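Local coordinates for protein transmembrane oligosaccharyl transferase, putative (Archaeoglobus fulgidus, PDB 3VGP) that forms the C-terminal globular domain of a putative transmembrane oligosaccharyl transferase of the AglB type, a mixed fold of helices around a small sheet, at residues E13-S18 against V156-V161; T17-Q22 against E32-S37; M138-N143 against F147-E152. The protein carries 1 engineered substitution. One frame throughout, in Å; residues are numbered along the deposited sequence.

Contact 1: residues E13-S18 against V156-V161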
loop_
_atom_site.group_PDB
_atom_site.type_symbol
_atom_site.label_atom_id
_atom_site.label_comp_id
_atom_site.label_asym_id
_atom_site.label_seq_id
_atom_site.Cartn_x
_atom_site.Cartn_y
_atom_site.Cartn_z
ATOM N N GLU A 13 -8.147 6.524 -10.241
ATOM C CA GLU A 13 -8.807 6.511 -11.544
ATOM C C GLU A 13 -7.892 5.922 -12.616
ATOM O O GLU A 13 -8.351 5.234 -13.530
ATOM C CB GLU A 13 -9.224 7.931 -11.944
ATOM C CG GLU A 13 -9.916 8.024 -13.296
ATOM C CD GLU A 13 -11.055 7.028 -13.443
ATOM O OE1 GLU A 13 -11.906 6.948 -12.529
ATOM O OE2 GLU A 13 -11.103 6.328 -14.478
ATOM N N TRP A 14 -6.595 6.197 -12.506
ATOM C CA TRP A 14 -5.627 5.671 -13.462
ATOM C C TRP A 14 -5.563 4.151 -13.331
ATOM O O TRP A 14 -5.469 3.430 -14.328
ATOM C CB TRP A 14 -4.239 6.259 -13.192
ATOM C CG TRP A 14 -3.191 5.795 -14.162
ATOM C CD1 TRP A 14 -2.862 6.368 -15.358
ATOM C CD2 TRP A 14 -2.352 4.643 -14.026
ATOM N NE1 TRP A 14 -1.870 5.643 -15.977
ATOM C CE2 TRP A 14 -1.538 4.578 -15.179
ATOM C CE3 TRP A 14 -2.210 3.656 -13.040
ATOM C CZ2 TRP A 14 -0.593 3.563 -15.373
ATOM C CZ3 TRP A 14 -1.271 2.648 -13.232
ATOM C CH2 TRP A 14 -0.475 2.610 -14.392
HETATM N N MSE A 15 -5.611 3.663 -12.094
HETATM C CA MSE A 15 -5.555 2.229 -11.858
HETATM C C MSE A 15 -6.845 1.537 -12.272
HETATM O O MSE A 15 -6.814 0.438 -12.819
HETATM C CB MSE A 15 -5.258 1.939 -10.387
HETATM C CG MSE A 15 -3.876 2.388 -9.957
HETATM SE SE MSE A 15 -3.469 1.875 -8.150
HETATM C CE MSE A 15 -4.476 3.238 -7.244
ATOM N N ARG A 16 -7.978 2.175 -12.005
ATOM C CA ARG A 16 -9.262 1.591 -12.380
ATOM C C ARG A 16 -9.285 1.420 -13.895
ATOM O O ARG A 16 -9.698 0.381 -14.408
ATOM C CB ARG A 16 -10.404 2.493 -11.930
ATOM N N THR A 17 -8.824 2.445 -14.604
ATOM C CA THR A 17 -8.781 2.415 -16.059
ATOM C C THR A 17 -7.865 1.297 -16.539
ATOM O O THR A 17 -8.178 0.588 -17.494
ATOM C CB THR A 17 -8.289 3.771 -16.619
ATOM O OG1 THR A 17 -9.241 4.792 -16.289
ATOM C CG2 THR A 17 -8.122 3.710 -18.131
ATOM N N SER A 18 -6.733 1.130 -15.866
ATOM C CA SER A 18 -5.788 0.084 -16.235
ATOM C C SER A 18 -6.364 -1.302 -15.952
ATOM O O SER A 18 -6.084 -2.257 -16.675
ATOM C CB SER A 18 -4.476 0.263 -15.467
ATOM O OG SER A 18 -3.554 -0.765 -15.783
ATOM N N VAL A 156 1.914 10.716 -4.549
ATOM C CA VAL A 156 1.277 9.404 -4.549
ATOM C C VAL A 156 2.023 8.596 -5.610
ATOM O O VAL A 156 2.045 8.977 -6.782
ATOM C CB VAL A 156 -0.219 9.493 -4.933
ATOM C CG1 VAL A 156 -0.854 8.108 -4.885
ATOM C CG2 VAL A 156 -0.946 10.429 -3.989
ATOM N N LYS A 157 2.641 7.493 -5.198
ATOM C CA LYS A 157 3.403 6.661 -6.125
ATOM C C LYS A 157 2.735 5.310 -6.345
ATOM O O LYS A 157 2.338 4.647 -5.391
ATOM C CB LYS A 157 4.826 6.446 -5.598
ATOM C CG LYS A 157 5.609 7.732 -5.386
ATOM C CD LYS A 157 7.038 7.456 -4.947
ATOM C CE LYS A 157 7.780 8.766 -4.682
ATOM N NZ LYS A 157 9.204 8.558 -4.315
ATOM N N ILE A 158 2.616 4.911 -7.610
ATOM C CA ILE A 158 2.004 3.634 -7.958
ATOM C C ILE A 158 3.084 2.670 -8.431
ATOM O O ILE A 158 3.812 2.954 -9.380
ATOM C CB ILE A 158 0.945 3.798 -9.075
ATOM C CG1 ILE A 158 -0.177 4.723 -8.591
ATOM C CG2 ILE A 158 0.359 2.437 -9.451
ATOM C CD1 ILE A 158 -1.229 5.006 -9.637
ATOM N N PHE A 159 3.185 1.534 -7.749
ATOM C CA PHE A 159 4.166 0.509 -8.079
ATOM C C PHE A 159 3.443 -0.709 -8.628
ATOM O O PHE A 159 2.388 -1.088 -8.126
ATOM C CB PHE A 159 4.940 0.098 -6.825
ATOM C CG PHE A 159 5.769 1.203 -6.231
ATOM C CD1 PHE A 159 7.094 1.377 -6.612
ATOM C CD2 PHE A 159 5.220 2.073 -5.295
ATOM C CE1 PHE A 159 7.863 2.397 -6.072
ATOM C CE2 PHE A 159 5.980 3.101 -4.747
ATOM C CZ PHE A 159 7.302 3.264 -5.133
ATOM N N GLU A 160 4.001 -1.316 -9.667
ATOM C CA GLU A 160 3.394 -2.513 -10.223
ATOM C C GLU A 160 4.191 -3.708 -9.725
ATOM O O GLU A 160 5.422 -3.668 -9.653
ATOM C CB GLU A 160 3.409 -2.467 -11.755
ATOM C CG GLU A 160 2.751 -3.674 -12.414
ATOM C CD GLU A 160 2.495 -3.459 -13.897
ATOM O OE1 GLU A 160 3.399 -2.944 -14.587
ATOM O OE2 GLU A 160 1.394 -3.813 -14.374
ATOM N N VAL A 161 3.484 -4.763 -9.348
ATOM C CA VAL A 161 4.136 -5.974 -8.878
ATOM C C VAL A 161 4.654 -6.719 -10.105
ATOM O O VAL A 161 3.891 -7.030 -11.018
ATOM C CB VAL A 161 3.140 -6.865 -8.119
ATOM C CG1 VAL A 161 3.826 -8.137 -7.654
ATOM C CG2 VAL A 161 2.582 -6.100 -6.935
#
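The helical residues 13-18 lie over strand residues 156-161 with Met15 CA and Ile158 CA as the nearest backbone pair, 8.6 Å apart, a gap bridged by side chains. Ile158 does the work from the strand. Its CG1 stands anti to the carbonyl carbon (chi1 -61°) and the chain runs on extended (chi2 177°), which carries CD1 up to the helix. There CD1 meets two neighbouring helical residues. Met15, built as selenomethionine, comes tip to tip with it, Met15 CG lying 3.7 Å from Ile158 CD1; the extended chi2 (-175°) carries Met15 SE to 4.1 Å from both CG2 and CD1 of Ile158. Trp14 reaches the same methyl at a slant, with Trp14 CE3 3.8 Å from Ile158 CD1, while Trp14 CZ3 stands 4.1 Å from Ile158 CG2. Met15 CG in turn sits at the edge of the indole, in its plane. All of this is apolar contact, and the two segments bury 139 Å² between them. Within the helix, Glu13 O accepts from Thr17 N and, at 2.9 Å, from Thr17 OG1; the two donors arrive on opposite faces of the carbonyl plane. Ala11 of helix 6-20 also packs on Ile158, Met15 touches Val90 of strand 88-91, and Trp14 touches Lys151 of strand 147-153, which places the helix across three adjacent strands of the sheet.

Contact 2: residues T17-Q22 against E32-S37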
loop_
_atom_site.group_PDB
_atom_site.type_symbol
_atom_site.label_atom_id
_atom_site.label_comp_id
_atom_site.label_asym_id
_atom_site.label_seq_id
_atom_site.Cartn_x
_atom_site.Cartn_y
_atom_site.Cartn_z
ATOM N N THR A 17 -8.824 2.445 -14.604
ATOM C CA THR A 17 -8.781 2.415 -16.059
ATOM C C THR A 17 -7.865 1.297 -16.539
ATOM O O THR A 17 -8.178 0.588 -17.494
ATOM C CB THR A 17 -8.289 3.771 -16.619
ATOM O OG1 THR A 17 -9.241 4.792 -16.289
ATOM C CG2 THR A 17 -8.122 3.710 -18.131
ATOM N N SER A 18 -6.733 1.130 -15.866
ATOM C CA SER A 18 -5.788 0.084 -16.235
ATOM C C SER A 18 -6.364 -1.302 -15.952
ATOM O O SER A 18 -6.084 -2.257 -16.675
ATOM C CB SER A 18 -4.476 0.263 -15.467
ATOM O OG SER A 18 -3.554 -0.765 -15.783
ATOM N N LEU A 19 -7.170 -1.403 -14.898
ATOM C CA LEU A 19 -7.779 -2.673 -14.505
ATOM C C LEU A 19 -9.047 -2.989 -15.291
ATOM O O LEU A 19 -9.395 -4.150 -15.480
ATOM C CB LEU A 19 -8.101 -2.653 -13.007
ATOM C CG LEU A 19 -6.918 -2.465 -12.057
ATOM C CD1 LEU A 19 -7.414 -2.197 -10.647
ATOM C CD2 LEU A 19 -6.043 -3.704 -12.104
ATOM N N GLU A 20 -9.741 -1.948 -15.734
ATOM C CA GLU A 20 -10.987 -2.111 -16.487
ATOM C C GLU A 20 -10.816 -2.965 -17.746
ATOM O O GLU A 20 -11.754 -3.609 -18.208
ATOM C CB GLU A 20 -11.525 -0.739 -16.899
ATOM C CG GLU A 20 -11.077 -0.323 -18.300
ATOM C CD GLU A 20 -11.428 1.112 -18.661
ATOM O OE1 GLU A 20 -12.494 1.609 -18.232
ATOM O OE2 GLU A 20 -10.631 1.744 -19.392
ATOM N N GLU A 21 -9.606 -2.950 -18.289
ATOM C CA GLU A 21 -9.265 -3.681 -19.505
ATOM C C GLU A 21 -9.098 -5.190 -19.294
ATOM O O GLU A 21 -9.087 -5.966 -20.249
ATOM C CB GLU A 21 -7.974 -3.091 -20.082
ATOM C CG GLU A 21 -7.962 -1.568 -20.078
ATOM C CD GLU A 21 -6.596 -0.972 -20.397
ATOM O OE1 GLU A 21 -5.576 -1.696 -20.332
ATOM O OE2 GLU A 21 -6.540 0.239 -20.701
ATOM N N GLN A 22 -8.966 -5.604 -18.038
ATOM C CA GLN A 22 -8.785 -7.018 -17.718
ATOM C C GLN A 22 -10.015 -7.862 -18.038
ATOM O O GLN A 22 -11.151 -7.425 -17.841
ATOM C CB GLN A 22 -8.417 -7.173 -16.249
ATOM N N GLU A 32 -7.713 -11.746 -5.300
ATOM C CA GLU A 32 -8.565 -11.406 -4.162
ATOM C C GLU A 32 -8.878 -9.922 -4.293
ATOM O O GLU A 32 -10.010 -9.490 -4.078
ATOM C CB GLU A 32 -7.856 -11.702 -2.841
ATOM C CG GLU A 32 -7.611 -13.181 -2.603
ATOM C CD GLU A 32 -7.300 -13.487 -1.155
ATOM O OE1 GLU A 32 -8.125 -13.130 -0.287
ATOM O OE2 GLU A 32 -6.242 -14.088 -0.881
ATOM N N TYR A 33 -7.855 -9.143 -4.634
ATOM C CA TYR A 33 -8.016 -7.718 -4.893
ATOM C C TYR A 33 -6.795 -7.216 -5.657
ATOM O O TYR A 33 -5.722 -7.810 -5.585
ATOM C CB TYR A 33 -8.290 -6.890 -3.622
ATOM C CG TYR A 33 -7.269 -6.929 -2.515
ATOM C CD1 TYR A 33 -7.316 -7.911 -1.530
ATOM C CD2 TYR A 33 -6.299 -5.931 -2.411
ATOM C CE1 TYR A 33 -6.423 -7.899 -0.455
ATOM C CE2 TYR A 33 -5.402 -5.909 -1.344
ATOM C CZ TYR A 33 -5.470 -6.893 -0.371
ATOM O OH TYR A 33 -4.588 -6.870 0.685
ATOM N N SER A 34 -6.977 -6.132 -6.401
ATOM C CA SER A 34 -5.928 -5.594 -7.258
ATOM C C SER A 34 -5.019 -4.509 -6.713
ATOM O O SER A 34 -3.869 -4.401 -7.135
ATOM C CB SER A 34 -6.556 -5.070 -8.548
ATOM O OG SER A 34 -7.241 -6.101 -9.231
ATOM N N VAL A 35 -5.532 -3.703 -5.797
ATOM C CA VAL A 35 -4.751 -2.599 -5.265
ATOM C C VAL A 35 -4.498 -2.688 -3.771
ATOM O O VAL A 35 -5.424 -2.886 -2.987
ATOM C CB VAL A 35 -5.454 -1.254 -5.561
ATOM C CG1 VAL A 35 -4.619 -0.092 -5.019
ATOM C CG2 VAL A 35 -5.691 -1.112 -7.060
HETATM N N MSE A 36 -3.234 -2.559 -3.388
HETATM C CA MSE A 36 -2.877 -2.570 -1.979
HETATM C C MSE A 36 -2.462 -1.170 -1.568
HETATM O O MSE A 36 -1.483 -0.626 -2.085
HETATM C CB MSE A 36 -1.725 -3.520 -1.697
HETATM C CG MSE A 36 -1.270 -3.415 -0.260
HETATM SE SE MSE A 36 0.133 -4.627 0.095
HETATM C CE MSE A 36 -0.912 -6.212 0.285
ATOM N N SER A 37 -3.204 -0.589 -0.634
ATOM C CA SER A 37 -2.910 0.758 -0.166
ATOM C C SER A 37 -3.382 0.883 1.276
ATOM O O SER A 37 -4.063 -0.010 1.789
ATOM C CB SER A 37 -3.639 1.779 -1.046
ATOM O OG SER A 37 -3.209 3.103 -0.775
#
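Leu19 straddles the CB of Ser34 with both of its methyl groups: Leu19 CD1 is 3.7 Å and Leu19 CD2 3.8 Å from Ser34 CB. The hydroxyl end lies against the same fork, Ser34 OG being 3.9 Å from Leu19 CD2, a van der Waals distance to carbon that points to plain packing. Leu19 CD1 also touches the next residue, at 4.1 Å from Val35 CG2, the two side chains meeting at a slant. The fork is brought here by the first torsion of Leu19, which sets CG anti to the carbonyl carbon (chi1 -61°). Only 94 Å² is buried, in keeping with a contact that rests on one leucine. Leu19 CA and Ser34 CA are the nearest backbone pair, 8.0 Å apart, so the chains are separated by the thickness of the side chains.

One step outward, Leu19 O accepts from Gln22 N at 3.0 Å, three residues on. On the facing side, the backbone of Ser34 is hydrogen-bonded to Ala52, Arg87 and Tyr88, and that of Val35 to Val53; these bonds fix the position of the receiving surface. Tyr88 joins both sides, since the Leu19 side chain touches it and its OH is hydrogen-bonded to Ser18 OG. Val35 continues inward onto Met15 of helix 6-20 and Val90 of strand 88-91, and the contact thereby seats the late part of this helix beside the short outermost strand 35-36, next to strand 88-91.

Contact 3: residues M138-N143 against F147-E152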
loop_
_atom_site.group_PDB
_atom_site.type_symbol
_atom_site.label_atom_id
_atom_site.label_comp_id
_atom_site.label_asym_id
_atom_site.label_seq_id
_atom_site.Cartn_x
_atom_site.Cartn_y
_atom_site.Cartn_z
HETATM N N MSE A 138 10.993 5.911 -0.624
HETATM C CA MSE A 138 12.212 6.715 -0.540
HETATM C C MSE A 138 13.216 6.441 -1.651
HETATM O O MSE A 138 13.982 7.329 -2.021
HETATM C CB MSE A 138 12.916 6.505 0.807
HETATM C CG MSE A 138 12.034 6.624 2.035
HETATM SE SE MSE A 138 10.789 8.079 2.031
HETATM C CE MSE A 138 9.214 7.025 2.205
ATOM N N GLU A 139 13.214 5.222 -2.190
ATOM C CA GLU A 139 14.165 4.865 -3.243
ATOM C C GLU A 139 13.514 4.494 -4.571
ATOM O O GLU A 139 14.192 3.999 -5.466
ATOM C CB GLU A 139 15.035 3.688 -2.796
ATOM C CG GLU A 139 15.717 3.869 -1.459
ATOM C CD GLU A 139 16.719 2.768 -1.167
ATOM O OE1 GLU A 139 16.454 1.601 -1.531
ATOM O OE2 GLU A 139 17.771 3.069 -0.561
ATOM N N ASN A 140 12.210 4.732 -4.693
ATOM C CA ASN A 140 11.471 4.408 -5.912
ATOM C C ASN A 140 11.673 2.968 -6.388
ATOM O O ASN A 140 11.688 2.697 -7.587
ATOM C CB ASN A 140 11.828 5.390 -7.039
ATOM C CG ASN A 140 11.242 6.771 -6.817
ATOM O OD1 ASN A 140 10.222 6.924 -6.144
ATOM N ND2 ASN A 140 11.872 7.784 -7.398
ATOM N N ALA A 141 11.819 2.050 -5.436
ATOM C CA ALA A 141 11.999 0.628 -5.722
ATOM C C ALA A 141 13.249 0.309 -6.534
ATOM O O ALA A 141 13.332 -0.745 -7.163
ATOM C CB ALA A 141 10.754 0.080 -6.445
ATOM N N GLU A 142 14.226 1.205 -6.515
ATOM C CA GLU A 142 15.452 0.975 -7.272
ATOM C C GLU A 142 16.171 -0.280 -6.798
ATOM O O GLU A 142 16.817 -0.968 -7.590
ATOM C CB GLU A 142 16.372 2.182 -7.152
ATOM N N ASN A 143 16.053 -0.578 -5.508
ATOM C CA ASN A 143 16.704 -1.744 -4.928
ATOM C C ASN A 143 15.750 -2.891 -4.636
ATOM O O ASN A 143 16.040 -3.752 -3.809
ATOM C CB ASN A 143 17.439 -1.343 -3.649
ATOM C CG ASN A 143 18.464 -0.267 -3.891
ATOM O OD1 ASN A 143 19.149 -0.275 -4.910
ATOM N ND2 ASN A 143 18.579 0.671 -2.957
ATOM N N PHE A 147 9.214 -5.052 -7.610
ATOM C CA PHE A 147 8.351 -3.880 -7.692
ATOM C C PHE A 147 8.936 -2.821 -8.609
ATOM O O PHE A 147 10.129 -2.534 -8.556
ATOM C CB PHE A 147 8.149 -3.295 -6.291
ATOM C CG PHE A 147 7.571 -4.275 -5.316
ATOM C CD1 PHE A 147 6.202 -4.479 -5.248
ATOM C CD2 PHE A 147 8.404 -5.035 -4.500
ATOM C CE1 PHE A 147 5.664 -5.430 -4.384
ATOM C CE2 PHE A 147 7.879 -5.986 -3.635
ATOM C CZ PHE A 147 6.505 -6.187 -3.575
ATOM N N ARG A 148 8.083 -2.246 -9.450
ATOM C CA ARG A 148 8.502 -1.220 -10.392
ATOM C C ARG A 148 7.620 0.030 -10.302
ATOM O O ARG A 148 6.396 -0.060 -10.373
ATOM C CB ARG A 148 8.440 -1.790 -11.818
ATOM C CG ARG A 148 8.720 -0.789 -12.925
ATOM C CD ARG A 148 8.586 -1.444 -14.299
ATOM N NE ARG A 148 8.922 -0.511 -15.373
ATOM C CZ ARG A 148 8.889 -0.811 -16.668
ATOM N NH1 ARG A 148 8.534 -2.026 -17.066
ATOM N NH2 ARG A 148 9.212 0.110 -17.565
ATOM N N LEU A 149 8.240 1.196 -10.136
ATOM C CA LEU A 149 7.476 2.438 -10.089
ATOM C C LEU A 149 6.963 2.696 -11.505
ATOM O O LEU A 149 7.756 2.781 -12.450
ATOM C CB LEU A 149 8.362 3.604 -9.643
ATOM C CG LEU A 149 7.691 4.978 -9.621
ATOM C CD1 LEU A 149 6.565 5.001 -8.590
ATOM C CD2 LEU A 149 8.732 6.041 -9.286
ATOM N N VAL A 150 5.647 2.814 -11.657
ATOM C CA VAL A 150 5.060 3.040 -12.974
ATOM C C VAL A 150 4.279 4.336 -13.151
ATOM O O VAL A 150 4.023 4.753 -14.283
ATOM C CB VAL A 150 4.134 1.872 -13.388
ATOM C CG1 VAL A 150 4.948 0.604 -13.563
ATOM C CG2 VAL A 150 3.041 1.669 -12.348
ATOM N N LYS A 151 3.894 4.980 -12.054
ATOM C CA LYS A 151 3.135 6.218 -12.174
ATOM C C LYS A 151 3.210 7.034 -10.894
ATOM O O LYS A 151 3.375 6.484 -9.807
ATOM C CB LYS A 151 1.669 5.901 -12.504
ATOM C CG LYS A 151 0.957 6.953 -13.348
ATOM C CD LYS A 151 1.483 6.967 -14.782
ATOM C CE LYS A 151 0.819 8.069 -15.590
ATOM N NZ LYS A 151 1.268 8.075 -17.011
ATOM N N GLU A 152 3.089 8.349 -11.035
ATOM C CA GLU A 152 3.135 9.256 -9.897
ATOM C C GLU A 152 2.152 10.400 -10.086
ATOM O O GLU A 152 2.018 10.944 -11.181
ATOM C CB GLU A 152 4.539 9.833 -9.722
ATOM C CG GLU A 152 5.554 8.865 -9.155
ATOM C CD GLU A 152 6.879 9.538 -8.864
ATOM O OE1 GLU A 152 7.552 9.965 -9.823
ATOM O OE2 GLU A 152 7.243 9.649 -7.675
HETATM O O HOH W 1 11.122 1.249 -9.756
#
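A type I' beta turn from Glu139 to Glu142 presents Asn140 and Ala141 to the outermost strand 147-153. Both corner residues have positive phi, 52° for Asn140 and 61° for Ala141, and Glu142 N closes the turn onto Glu139 O at 3.0 Å. Ala141 CB presses on the strand backbone, 3.4 Å from Phe147 O. Beside it, Leu149 CD2 lies against the amide of Asn140, 3.6 Å from Asn140 CG and equally far from Asn140 OD1, the two side chains meeting obliquely. A water joins the backbones: it donates to Asn140 O at 2.7 Å and accepts from Leu149 N at 2.9 Å. The turn is braced behind by Asn143 ND2, which reaches Glu139 OE1 at 2.7 Å from above the carboxylate plane. Farther along, the backbones of Val150 and Lys151 are both hydrogen-bonded to the single residue Ile158, which makes a classic beta bulge. Asn140 OD1 is hydrogen-bonded to Lys157 NZ of strand 156-161, whose charge would probably polarise the amide. The polar link between turn and outer strand therefore depends on the water, which satisfies Leu149 N, while the direct contacts are van der Waals, methyl groups set against a carbonyl and an amide.

All three contacts reach one mixed sheet ordered 35-36, 88-91, 156-161, 147-153. Contacts 1 and 2 share Thr17 and Ser18 on helix 6-20, their centres 8 Å apart; Met15 SE lies 3.9 Å from Val35 CG1, joining them into one apolar layer. Contact 3 is centred 12 Å from contact 1, and its strand 147-153 pairs with 156-161, as the 2.8 Å between Glu160 N and Arg148 O suggests. The centres of contacts 2 and 3 are about 18 Å apart, their nearest atoms about 7 Å. Along the chain, contact 2 is complete before contact 3 begins, and contact 3 nests inside contact 1, which brings the N-terminal helix onto a strand near the C-terminus.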